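Local atomic coordinates of L-lysine 6-oxidase (Marinomonas mediterranea, PDB entry 3WEU), a protein that catalyses the oxidative deamination of the epsilon-amino group of L-lysine with a cysteine tryptophylquinone cofactor, releasing hydrogen peroxide that kills bacteria. Residues 62-67 with 190-195; 83-88 with 226-231; 250-255 with 630-635; 587-592 with 645-650. One frame throughout, in Å; residues are numbered along the deposited sequence. Where two conformers were deposited one is given.

Interaction 1 (62-67 with 190-195); sequences VFKVFG and QGRLIV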
# COMPACT_ATOMS: atom_id res chain seq x y z
N VAL A 62 -17.99 -37.34 14.80
CA VAL A 62 -18.94 -38.14 15.60
C VAL A 62 -18.36 -38.36 16.97
O VAL A 62 -17.17 -38.71 17.11
CB VAL A 62 -19.21 -39.50 14.95
CG1 VAL A 62 -20.09 -40.40 15.80
CG2 VAL A 62 -19.80 -39.30 13.57
N PHE A 63 -19.16 -38.14 18.00
CA PHE A 63 -18.81 -38.52 19.34
C PHE A 63 -19.78 -39.58 19.82
O PHE A 63 -20.99 -39.55 19.47
CB PHE A 63 -18.92 -37.35 20.33
CG PHE A 63 -17.93 -36.24 20.14
CD1 PHE A 63 -18.15 -35.26 19.26
CD2 PHE A 63 -16.82 -36.12 21.01
CE1 PHE A 63 -17.27 -34.20 19.12
CE2 PHE A 63 -15.94 -35.04 20.90
CZ PHE A 63 -16.16 -34.06 19.96
N LYS A 64 -19.26 -40.50 20.61
CA LYS A 64 -20.00 -41.67 21.17
C LYS A 64 -19.78 -41.64 22.68
O LYS A 64 -18.77 -41.11 23.17
CB LYS A 64 -19.48 -42.92 20.60
CG LYS A 64 -19.71 -43.01 19.10
CD LYS A 64 -19.27 -44.37 18.55
CE LYS A 64 -19.26 -44.34 17.03
NZ LYS A 64 -18.83 -45.67 16.48
N VAL A 65 -20.78 -42.13 23.40
CA VAL A 65 -20.70 -42.17 24.87
C VAL A 65 -20.85 -43.63 25.25
O VAL A 65 -21.59 -44.41 24.60
CB VAL A 65 -21.73 -41.23 25.53
CG1 VAL A 65 -23.12 -41.55 25.02
CG2 VAL A 65 -21.68 -41.30 27.06
N PHE A 66 -20.09 -44.02 26.28
CA PHE A 66 -19.99 -45.41 26.67
C PHE A 66 -20.24 -45.58 28.15
O PHE A 66 -19.83 -44.72 28.93
CB PHE A 66 -18.57 -45.91 26.38
CG PHE A 66 -18.24 -45.91 24.93
CD1 PHE A 66 -17.85 -44.76 24.31
CD2 PHE A 66 -18.42 -47.05 24.16
CE1 PHE A 66 -17.55 -44.76 22.95
CE2 PHE A 66 -18.14 -47.04 22.79
CZ PHE A 66 -17.76 -45.86 22.20
N GLY A 67 -20.86 -46.70 28.53
CA GLY A 67 -21.14 -46.97 29.93
C GLY A 67 -19.95 -47.61 30.63
O GLY A 67 -18.83 -47.69 30.07
N GLN A 190 -29.44 -42.42 15.95
CA GLN A 190 -29.43 -43.03 17.28
C GLN A 190 -29.00 -42.09 18.38
O GLN A 190 -28.76 -42.52 19.53
CB GLN A 190 -28.53 -44.26 17.29
CG GLN A 190 -29.08 -45.40 16.42
CD GLN A 190 -28.16 -46.58 16.31
OE1 GLN A 190 -27.12 -46.55 15.64
NE2 GLN A 190 -28.54 -47.67 16.96
N GLY A 191 -28.92 -40.81 18.09
CA GLY A 191 -28.65 -39.83 19.13
C GLY A 191 -27.18 -39.47 19.33
O GLY A 191 -26.88 -38.65 20.23
N ARG A 192 -26.28 -40.01 18.49
CA ARG A 192 -24.87 -39.65 18.61
C ARG A 192 -24.69 -38.25 18.15
O ARG A 192 -25.39 -37.76 17.23
CB ARG A 192 -23.94 -40.57 17.73
CG ARG A 192 -24.00 -42.06 18.08
CD ARG A 192 -23.17 -42.89 17.08
NE ARG A 192 -23.31 -44.29 17.37
CZ ARG A 192 -24.24 -45.05 16.82
NH1 ARG A 192 -25.01 -44.58 15.85
NH2 ARG A 192 -24.29 -46.32 17.17
N LEU A 193 -23.71 -37.57 18.75
CA LEU A 193 -23.39 -36.20 18.35
C LEU A 193 -22.48 -36.12 17.13
O LEU A 193 -21.53 -36.90 17.01
CB LEU A 193 -22.70 -35.52 19.52
CG LEU A 193 -22.10 -34.15 19.25
CD1 LEU A 193 -23.14 -33.13 18.97
CD2 LEU A 193 -21.23 -33.63 20.44
N ILE A 194 -22.75 -35.19 16.26
CA ILE A 194 -21.85 -34.81 15.17
C ILE A 194 -21.61 -33.36 15.27
O ILE A 194 -22.56 -32.56 15.25
CB ILE A 194 -22.47 -35.14 13.76
CG1 ILE A 194 -22.56 -36.63 13.61
CG2 ILE A 194 -21.63 -34.54 12.61
CD1 ILE A 194 -23.52 -37.12 12.53
N VAL A 195 -20.36 -32.95 15.42
CA VAL A 195 -20.06 -31.55 15.39
C VAL A 195 -19.38 -31.15 14.10
O VAL A 195 -18.43 -31.78 13.69
CB VAL A 195 -19.10 -31.16 16.52
CG1 VAL A 195 -18.83 -29.65 16.50
CG2 VAL A 195 -19.65 -31.64 17.86
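Phe63 holds CG opposite its own carbonyl carbon (chi1 -68°), whereas Leu193 holds CG opposite its backbone N, and from these two settings the ring and the isobutyl group rise side by side from the same face of the sheet. Their contact is measured by Phe63 CD1 and Leu193 CD2, 3.7 Å apart. The next ring atom, Phe63 CE1, lies 3.7 Å from Val195 CG2, so methyls of two different residues meet the aromatic ring, both at an oblique angle.

Beneath them the backbones form a short antiparallel ladder. Phe63 N donates to Leu193 O at 2.9 Å and 163°, but the return bond from Leu193 N to Phe63 O is weak at 3.4 Å. Leu193 O also takes a CA-H...O contact from Val62, with Val62 CA 3.2 Å away.

The other face carries Val62 and Ile194, whose CG2 and CG1 respectively touch at 3.8 Å. Beyond the ladder, the extended chain of Arg192 runs across Lys64, and the two touch through their aliphatic parts, with Arg192 CD 4.0 Å from Lys64 CG. The guanidinium group is held by acids, NH1 forming a salt bridge to Asp188 and NE one to Glu72, and Arg192 NH1 also donates to Gln190 OE1 at 2.9 Å.

Strand 58-66 pairs on its other edge with strand 4-13, through Lys64 and His6, and strand 193-196 pairs with 181-187, through Ile194 and Arg186. Trp85 of strand 80-91 and Val226 of strand 223-232 pack over the face bearing Phe63 and Leu193.

Interaction 2 (83-88 with 226-231); sequences IEWTVH and VTCVVT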
# COMPACT_ATOMS: atom_id res chain seq x y z
N ILE A 83 -30.19 -38.47 25.61
CA ILE A 83 -28.77 -38.19 25.59
C ILE A 83 -28.71 -36.78 25.02
O ILE A 83 -29.09 -36.58 23.91
CB ILE A 83 -27.99 -39.19 24.70
CG1 ILE A 83 -28.10 -40.61 25.28
CG2 ILE A 83 -26.55 -38.71 24.58
CD1 ILE A 83 -27.47 -41.74 24.40
N GLU A 84 -28.19 -35.85 25.80
CA GLU A 84 -28.17 -34.46 25.41
C GLU A 84 -26.74 -34.01 25.41
O GLU A 84 -26.04 -34.15 26.40
CB GLU A 84 -28.95 -33.59 26.36
CG GLU A 84 -29.13 -32.21 25.77
CD GLU A 84 -30.13 -31.37 26.57
OE1 GLU A 84 -30.26 -31.58 27.80
OE2 GLU A 84 -30.77 -30.53 25.94
N TRP A 85 -26.34 -33.46 24.29
CA TRP A 85 -24.98 -33.03 24.12
C TRP A 85 -25.03 -31.53 24.12
O TRP A 85 -25.85 -30.96 23.43
CB TRP A 85 -24.50 -33.52 22.74
CG TRP A 85 -24.56 -34.98 22.49
CD1 TRP A 85 -25.56 -35.69 21.89
CD2 TRP A 85 -23.53 -35.90 22.76
NE1 TRP A 85 -25.22 -37.02 21.79
CE2 TRP A 85 -23.95 -37.17 22.29
CE3 TRP A 85 -22.24 -35.77 23.31
CZ2 TRP A 85 -23.17 -38.31 22.41
CZ3 TRP A 85 -21.48 -36.88 23.40
CH2 TRP A 85 -21.93 -38.14 22.96
N THR A 86 -24.12 -30.88 24.84
CA THR A 86 -24.01 -29.47 24.87
C THR A 86 -22.60 -29.12 24.50
O THR A 86 -21.64 -29.56 25.13
CB THR A 86 -24.38 -28.93 26.27
OG1 THR A 86 -25.76 -29.24 26.50
CG2 THR A 86 -24.20 -27.52 26.33
N VAL A 87 -22.46 -28.39 23.42
CA VAL A 87 -21.14 -28.02 22.93
C VAL A 87 -20.98 -26.54 22.93
O VAL A 87 -21.82 -25.76 22.36
CB VAL A 87 -20.94 -28.55 21.49
CG1 VAL A 87 -19.56 -28.12 21.00
CG2 VAL A 87 -21.13 -30.04 21.46
N HIS A 88 -19.91 -26.10 23.57
CA HIS A 88 -19.63 -24.70 23.61
C HIS A 88 -18.29 -24.34 22.92
O HIS A 88 -17.23 -24.50 23.49
CB HIS A 88 -19.64 -24.18 25.08
CG HIS A 88 -19.58 -22.68 25.21
ND1 HIS A 88 -19.63 -22.03 26.44
CD2 HIS A 88 -19.43 -21.70 24.28
CE1 HIS A 88 -19.54 -20.73 26.25
NE2 HIS A 88 -19.47 -20.49 24.95
N VAL A 226 -17.29 -30.19 25.29
CA VAL A 226 -18.36 -31.11 24.93
C VAL A 226 -18.85 -31.66 26.25
O VAL A 226 -18.07 -32.21 26.99
CB VAL A 226 -17.93 -32.27 24.01
CG1 VAL A 226 -19.06 -33.27 23.74
CG2 VAL A 226 -17.47 -31.68 22.68
N THR A 227 -20.17 -31.57 26.47
CA THR A 227 -20.80 -32.20 27.65
C THR A 227 -21.91 -33.12 27.21
O THR A 227 -22.69 -32.77 26.37
CB THR A 227 -21.37 -31.12 28.63
OG1 THR A 227 -20.32 -30.23 28.96
CG2 THR A 227 -21.87 -31.78 29.96
N CYS A 228 -21.92 -34.31 27.76
CA CYS A 228 -22.89 -35.32 27.47
C CYS A 228 -23.61 -35.68 28.73
O CYS A 228 -22.99 -36.18 29.67
CB CYS A 228 -22.24 -36.60 26.99
SG CYS A 228 -23.36 -37.87 26.44
N VAL A 229 -24.93 -35.51 28.71
CA VAL A 229 -25.80 -35.96 29.85
C VAL A 229 -26.69 -37.07 29.33
O VAL A 229 -27.46 -36.89 28.38
CB VAL A 229 -26.69 -34.81 30.37
CG1 VAL A 229 -27.62 -35.29 31.51
CG2 VAL A 229 -25.87 -33.61 30.82
N VAL A 230 -26.58 -38.24 29.94
CA VAL A 230 -27.39 -39.36 29.62
C VAL A 230 -28.42 -39.48 30.75
O VAL A 230 -28.04 -39.58 31.94
CB VAL A 230 -26.55 -40.64 29.68
CG1 VAL A 230 -27.43 -41.89 29.52
CG2 VAL A 230 -25.49 -40.60 28.54
N THR A 231 -29.69 -39.46 30.36
CA THR A 231 -30.78 -39.52 31.34
C THR A 231 -31.38 -40.91 31.21
O THR A 231 -31.79 -41.34 30.12
CB THR A 231 -31.78 -38.41 31.08
OG1 THR A 231 -31.12 -37.14 31.16
CG2 THR A 231 -32.94 -38.46 32.10
O HOH W 1 -19.98 -28.19 26.90
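Glu84 with Val229 and Thr86 with Thr227 are hydrogen-bonded pairs of two antiparallel strands running at 164°, each pair closed by two N-H...O bonds, as in Glu84 N to Val229 O at 2.9 Å and Thr227 N to Thr86 O at 2.8 Å. Between and beyond them, Ile83-Val230, Trp85-Cys228 and Val87-Val226 are non-hydrogen-bonded pairs, and all six of their side chains lie on one buried face.

The central element of that face is a sulfur-aromatic contact. Cys228 SG stands 3.7 Å from the centroid of the six-membered ring of Trp85, only 13° off the ring normal, and therefore over the face. It reaches that place because SG is turned opposite the backbone N (chi1 -174°). Cys228 CB adds a contact of 3.7 Å to Trp85 CZ3. Ile83 CG2 lies over the same face, on the NE1 side of the indole, and touches Cys228 SG at 3.8 Å. At the ring's edge, Val226 CG1 comes to 4.1 Å from Trp85 CE3. The rotation of the indole is further fixed by Trp85 NE1, which donates to Gly191 O.

On the opposite face, where Glu84, Thr86, Thr227 and Val229 are partly exposed, one water joins the strands, 2.8 Å from Thr86 O and 2.9 Å from Thr227 OG1. Thr86 OG1 pairs instead with Ser143 OG.

An aromatic and aliphatic face packed against Phe63, Val65 and Leu193 of other strands, backed by a partly exposed face with Glu84, threonines and Val229, is consistent with a beta-sandwich core, as in the immunoglobulin-like E-set clan assigned to this N-terminal region.

Interaction 3 (250-255 with 630-635); sequences DFAPEI and AFIRDR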
# COMPACT_ATOMS: atom_id res chain seq x y z
N ASP A 250 -7.79 -30.60 5.92
CA ASP A 250 -6.67 -31.54 5.77
C ASP A 250 -6.55 -31.82 4.28
O ASP A 250 -7.36 -32.66 3.70
CB ASP A 250 -6.91 -32.82 6.56
CG ASP A 250 -5.73 -33.78 6.54
OD1 ASP A 250 -4.77 -33.57 5.74
OD2 ASP A 250 -5.78 -34.75 7.34
N PHE A 251 -5.54 -31.19 3.65
CA PHE A 251 -5.41 -31.33 2.20
C PHE A 251 -4.62 -32.57 1.73
O PHE A 251 -4.49 -32.79 0.52
CB PHE A 251 -4.77 -30.05 1.59
CG PHE A 251 -5.69 -28.85 1.59
CD1 PHE A 251 -6.68 -28.75 0.63
CD2 PHE A 251 -5.53 -27.82 2.48
CE1 PHE A 251 -7.49 -27.66 0.55
CE2 PHE A 251 -6.34 -26.68 2.40
CZ PHE A 251 -7.32 -26.62 1.44
N ALA A 252 -4.24 -33.42 2.67
CA ALA A 252 -3.55 -34.67 2.38
C ALA A 252 -3.76 -35.67 3.46
O ALA A 252 -2.82 -36.10 4.18
CB ALA A 252 -2.06 -34.43 2.19
N PRO A 253 -5.01 -36.10 3.57
CA PRO A 253 -5.38 -36.83 4.78
C PRO A 253 -4.72 -38.19 4.94
O PRO A 253 -4.55 -38.63 6.08
CB PRO A 253 -6.91 -36.95 4.65
CG PRO A 253 -7.17 -36.73 3.20
CD PRO A 253 -6.18 -35.75 2.76
N GLU A 254 -4.29 -38.83 3.84
CA GLU A 254 -3.61 -40.11 3.97
C GLU A 254 -2.16 -39.99 4.41
O GLU A 254 -1.53 -41.02 4.66
CB GLU A 254 -3.67 -40.84 2.67
CG GLU A 254 -5.08 -41.20 2.29
CD GLU A 254 -5.29 -41.50 0.80
OE1 GLU A 254 -5.85 -42.59 0.45
OE2 GLU A 254 -4.96 -40.63 -0.04
N ILE A 255 -1.61 -38.79 4.43
CA ILE A 255 -0.21 -38.58 4.79
C ILE A 255 -0.16 -38.11 6.24
O ILE A 255 -0.82 -37.16 6.61
CB ILE A 255 0.44 -37.54 3.86
CG1 ILE A 255 0.29 -38.05 2.40
CG2 ILE A 255 1.90 -37.32 4.23
CD1 ILE A 255 0.94 -37.31 1.32
N ALA A 630 -5.63 -28.09 -4.15
CA ALA A 630 -5.85 -29.49 -4.37
C ALA A 630 -5.85 -30.28 -3.07
O ALA A 630 -5.22 -29.90 -2.07
CB ALA A 630 -4.75 -30.04 -5.24
N PHE A 631 -6.47 -31.45 -3.14
CA PHE A 631 -6.28 -32.47 -2.13
C PHE A 631 -5.34 -33.50 -2.71
O PHE A 631 -5.58 -34.05 -3.82
CB PHE A 631 -7.60 -33.15 -1.82
CG PHE A 631 -8.49 -32.31 -0.96
CD1 PHE A 631 -9.17 -31.23 -1.50
CD2 PHE A 631 -8.51 -32.49 0.42
CE1 PHE A 631 -9.93 -30.39 -0.68
CE2 PHE A 631 -9.27 -31.67 1.25
CZ PHE A 631 -10.00 -30.62 0.68
N ILE A 632 -4.30 -33.76 -1.96
CA ILE A 632 -3.28 -34.75 -2.36
C ILE A 632 -3.76 -36.11 -1.88
O ILE A 632 -3.98 -36.31 -0.70
CB ILE A 632 -1.89 -34.43 -1.76
CG1 ILE A 632 -1.55 -32.97 -1.96
CG2 ILE A 632 -0.81 -35.33 -2.34
CD1 ILE A 632 -1.62 -32.43 -3.40
N ARG A 633 -3.92 -37.04 -2.82
CA ARG A 633 -4.48 -38.32 -2.50
C ARG A 633 -3.95 -39.49 -3.33
O ARG A 633 -3.43 -39.29 -4.45
CB ARG A 633 -5.97 -38.18 -2.58
CG ARG A 633 -6.73 -39.02 -3.51
CD ARG A 633 -8.21 -38.74 -3.44
NE ARG A 633 -8.91 -39.77 -2.79
CZ ARG A 633 -10.24 -39.77 -2.65
NH1 ARG A 633 -10.98 -38.75 -3.07
NH2 ARG A 633 -10.84 -40.79 -2.11
N ASP A 634 -4.02 -40.68 -2.73
CA ASP A 634 -3.49 -41.85 -3.32
C ASP A 634 -4.45 -42.35 -4.43
O ASP A 634 -5.57 -42.80 -4.14
CB ASP A 634 -3.22 -42.93 -2.28
CG ASP A 634 -2.58 -44.17 -2.85
OD1 ASP A 634 -2.22 -44.22 -4.02
OD2 ASP A 634 -2.50 -45.17 -2.06
N ARG A 635 -3.99 -42.22 -5.66
CA ARG A 635 -4.73 -42.65 -6.86
C ARG A 635 -4.72 -44.19 -7.04
O ARG A 635 -5.44 -44.73 -7.89
CB ARG A 635 -4.08 -41.99 -8.05
CG ARG A 635 -4.29 -40.50 -8.13
CD ARG A 635 -5.68 -40.20 -8.70
NE ARG A 635 -5.64 -38.95 -9.41
CZ ARG A 635 -5.87 -38.75 -10.69
NH1 ARG A 635 -6.24 -39.71 -11.52
NH2 ARG A 635 -5.76 -37.53 -11.15
O HOH W 2 -4.65 -38.15 1.13
O HOH W 3 -7.26 -42.24 -1.93
O HOH W 4 -3.47 -45.01 0.42
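Phe251 and Phe631 meet with their ring planes at 46°, too oblique for a stack or a T-shape. Phe251 CD1 lies above the centre of the Phe631 ring and 3.8 Å from Phe631 CZ, while Asp250 O approaches the edge of that ring, 3.3 Å from Phe631 CE2. Next to the rings, Ile632 N donates to Phe251 O at 2.7 Å, the donor sitting nearly along the C=O axis.

Further along, Glu254 carries CG opposite its carbonyl carbon (chi1 -65°) and is extended beyond it. Asp634 N donates to its OE2 at 2.8 Å, from the syn side and 23° out of the carboxylate plane. One water also donates to Glu254 OE2 and to Ile632 O, 2.7 Å from the latter, and accepts from Glu254 N.

The segment 250-255 is shaped by two consecutive turns: an Asx turn, with Asp250 OD1 accepting from Ala252 N, and a type I turn closed by Ile255 N to Ala252 O. It belongs to the loop between strand 237-247 and helix 261-272, and it lies against strand 631-634, which pairs with 645-648.

In the second shell, Phe49 stacks on Phe631 and Phe513 meets the Phe251 ring. Asp634 OD1 accepts from Phe644 N. A water linking Glu254 OE1 to Asp634 O also accepts from Arg633 NE in the guanidinium plane, while Arg633 NH1 donates to Val47 O.

Interaction 4 (587-592 with 645-650); sequences WDVLTG and FTETER. With EDO (1,2-ethanediol), chain J.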
# COMPACT_ATOMS: atom_id res chain seq x y z
N TRP A 587 3.89 -28.79 -0.42
CA TRP A 587 4.70 -27.84 -1.18
C TRP A 587 5.10 -28.32 -2.53
O TRP A 587 4.92 -27.58 -3.52
CB TRP A 587 5.89 -27.41 -0.35
CG TRP A 587 6.55 -26.16 -0.78
CD1 TRP A 587 7.86 -25.97 -1.13
CD2 TRP A 587 5.93 -24.87 -0.87
NE1 TRP A 587 8.06 -24.67 -1.43
CE2 TRP A 587 6.90 -23.97 -1.28
CE3 TRP A 587 4.65 -24.43 -0.68
CZ2 TRP A 587 6.63 -22.63 -1.48
CZ3 TRP A 587 4.36 -23.08 -0.90
CH2 TRP A 587 5.36 -22.22 -1.30
N ASP A 588 5.68 -29.53 -2.61
CA ASP A 588 6.14 -30.09 -3.87
C ASP A 588 5.29 -31.33 -4.13
O ASP A 588 5.40 -32.30 -3.40
CB ASP A 588 7.60 -30.42 -3.78
CG ASP A 588 8.41 -29.28 -3.21
OD1 ASP A 588 8.63 -29.23 -1.99
OD2 ASP A 588 8.75 -28.39 -3.99
N VAL A 589 4.42 -31.24 -5.13
CA VAL A 589 3.38 -32.25 -5.39
C VAL A 589 3.30 -32.59 -6.85
O VAL A 589 3.77 -31.81 -7.71
CB VAL A 589 2.00 -31.78 -4.90
CG1 VAL A 589 1.99 -31.59 -3.40
CG2 VAL A 589 1.52 -30.55 -5.62
N LEU A 590 2.69 -33.75 -7.14
CA LEU A 590 2.59 -34.24 -8.53
C LEU A 590 1.27 -33.83 -9.13
O LEU A 590 0.20 -33.93 -8.46
CB LEU A 590 2.72 -35.78 -8.54
CG LEU A 590 4.01 -36.38 -7.96
CD1 LEU A 590 3.94 -37.90 -8.14
CD2 LEU A 590 5.18 -35.81 -8.75
N THR A 591 1.31 -33.33 -10.37
CA THR A 591 0.12 -33.05 -11.07
C THR A 591 -0.61 -34.34 -11.36
O THR A 591 -0.01 -35.37 -11.68
CB THR A 591 0.38 -32.34 -12.42
OG1 THR A 591 1.38 -33.11 -13.11
CG2 THR A 591 0.87 -30.97 -12.19
N GLY A 592 -1.92 -34.23 -11.33
CA GLY A 592 -2.84 -35.38 -11.38
C GLY A 592 -3.88 -35.48 -12.53
O GLY A 592 -4.63 -36.45 -12.58
N PHE A 645 0.50 -40.71 -5.10
CA PHE A 645 -0.24 -39.55 -4.66
C PHE A 645 -0.09 -38.40 -5.64
O PHE A 645 1.04 -38.03 -6.04
CB PHE A 645 0.31 -39.05 -3.33
CG PHE A 645 -0.09 -39.82 -2.12
CD1 PHE A 645 0.54 -40.97 -1.74
CD2 PHE A 645 -1.16 -39.38 -1.36
CE1 PHE A 645 0.14 -41.67 -0.59
CE2 PHE A 645 -1.55 -40.04 -0.22
CZ PHE A 645 -0.88 -41.16 0.18
N THR A 646 -1.19 -37.83 -6.03
CA THR A 646 -1.18 -36.66 -6.83
C THR A 646 -2.20 -35.66 -6.33
O THR A 646 -3.12 -35.96 -5.52
CB THR A 646 -1.58 -36.91 -8.33
OG1 THR A 646 -2.96 -37.20 -8.42
CG2 THR A 646 -0.85 -38.09 -8.95
N GLU A 647 -2.10 -34.44 -6.87
CA GLU A 647 -3.17 -33.45 -6.73
C GLU A 647 -4.45 -34.06 -7.30
O GLU A 647 -4.44 -34.74 -8.34
CB GLU A 647 -2.90 -32.21 -7.62
CG GLU A 647 -1.88 -31.27 -7.01
CD GLU A 647 -1.77 -29.94 -7.69
OE1 GLU A 647 -1.98 -29.91 -8.91
OE2 GLU A 647 -1.51 -28.97 -6.98
N THR A 648 -5.56 -33.75 -6.65
CA THR A 648 -6.92 -34.01 -7.17
C THR A 648 -7.75 -32.75 -6.80
O THR A 648 -7.48 -32.10 -5.75
CB THR A 648 -7.55 -35.28 -6.51
OG1 THR A 648 -7.66 -35.12 -5.08
CG2 THR A 648 -6.71 -36.57 -6.79
N GLU A 649 -8.78 -32.47 -7.59
CA GLU A 649 -9.82 -31.51 -7.25
C GLU A 649 -9.31 -30.06 -7.08
O GLU A 649 -9.99 -29.21 -6.46
CB GLU A 649 -10.60 -31.95 -6.03
CG GLU A 649 -11.30 -33.29 -6.19
CD GLU A 649 -12.24 -33.58 -5.03
OE1 GLU A 649 -13.29 -32.87 -4.94
OE2 GLU A 649 -11.92 -34.50 -4.22
N ARG A 650 -8.22 -29.72 -7.76
CA ARG A 650 -7.75 -28.30 -7.77
C ARG A 650 -8.73 -27.52 -8.62
O ARG A 650 -9.18 -28.02 -9.63
CB ARG A 650 -6.34 -28.19 -8.37
CG ARG A 650 -5.63 -26.92 -7.92
CD ARG A 650 -4.28 -26.70 -8.54
NE ARG A 650 -3.41 -25.91 -7.66
CZ ARG A 650 -2.93 -24.68 -7.90
NH1 ARG A 650 -3.13 -24.04 -9.03
NH2 ARG A 650 -2.21 -24.11 -6.97
C1 EDO J . 9.30 -22.14 -4.59
O1 EDO J . 8.05 -22.80 -4.40
C2 EDO J . 10.35 -23.09 -4.02
O2 EDO J . 10.43 -22.96 -2.58
O HOH W 5 1.85 -35.54 -4.95
O HOH W 6 -3.19 -31.34 -10.83
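Val589 and Glu647 cross at about a right angle. With CG1 opposite the carbonyl carbon (chi1 -64°), Val589 is left with CG2 between backbone N and carbonyl carbon, from where it meets Glu647 CG at 3.7 Å and borders the carboxylate. Glu647, extended beyond CG, carries its acid group past that methyl. There OE1 has a salt bridge to Arg614 and a water that donates to OE1 at 2.7 Å and accepts from Gly592 N.

Thr646 likewise turns OG1 between its backbone N and carbonyl carbon (chi1 72°), which lets the hydroxyl donate to Glu647 O at 2.9 Å, from above the carbonyl plane. The bare CA of Gly592 fits close to both oxygens, 3.5 Å from Thr646 OG1, and gives a C-H...O contact to Glu647 O. Leu590 lays CD1 3.6 Å from Phe645 O, and a water bridges Leu590 N to the same carbonyl.

One direct hydrogen bond joins the two segments: Glu647 N to Leu590 O, 2.8 Å, almost straight.

Trp587 NE1 donates in the ring plane to O2 of a 1,2-ethanediol, 3.1 Å away, probably from the crystallisation liquor and bound also by Tyr577 OH.

With strand axes at 87°, the arrangement is not a ladder but a near-perpendicular crossing between two two-stranded antiparallel sheets, 588-590 with 609-611 and 631-634 with 645-648.

Overall arrangement
The four contacts form two clusters. Interactions 1 and 2 have centres 9 Å apart and share a sheet in the N-terminal region: Leu193 CB packs 3.4 Å from Trp85 CD2, and Val65 CB lies 3.8 Å from Cys228 SG. Interactions 3 and 4, centres 8 Å apart, are joined by neighbouring strands 631-634 and 645-648, where Arg633 N lies 3.0 Å from Thr646 O and Phe631 O 2.7 Å from Thr648 OG1. Between clusters nothing touches; interactions 1 and 3 come closest, nearest atoms about 13 Å apart. The quinone cofactor is built from Cys516 and Trp581; Trp581 lies six residues before Trp587 of interaction 4 in the sequence.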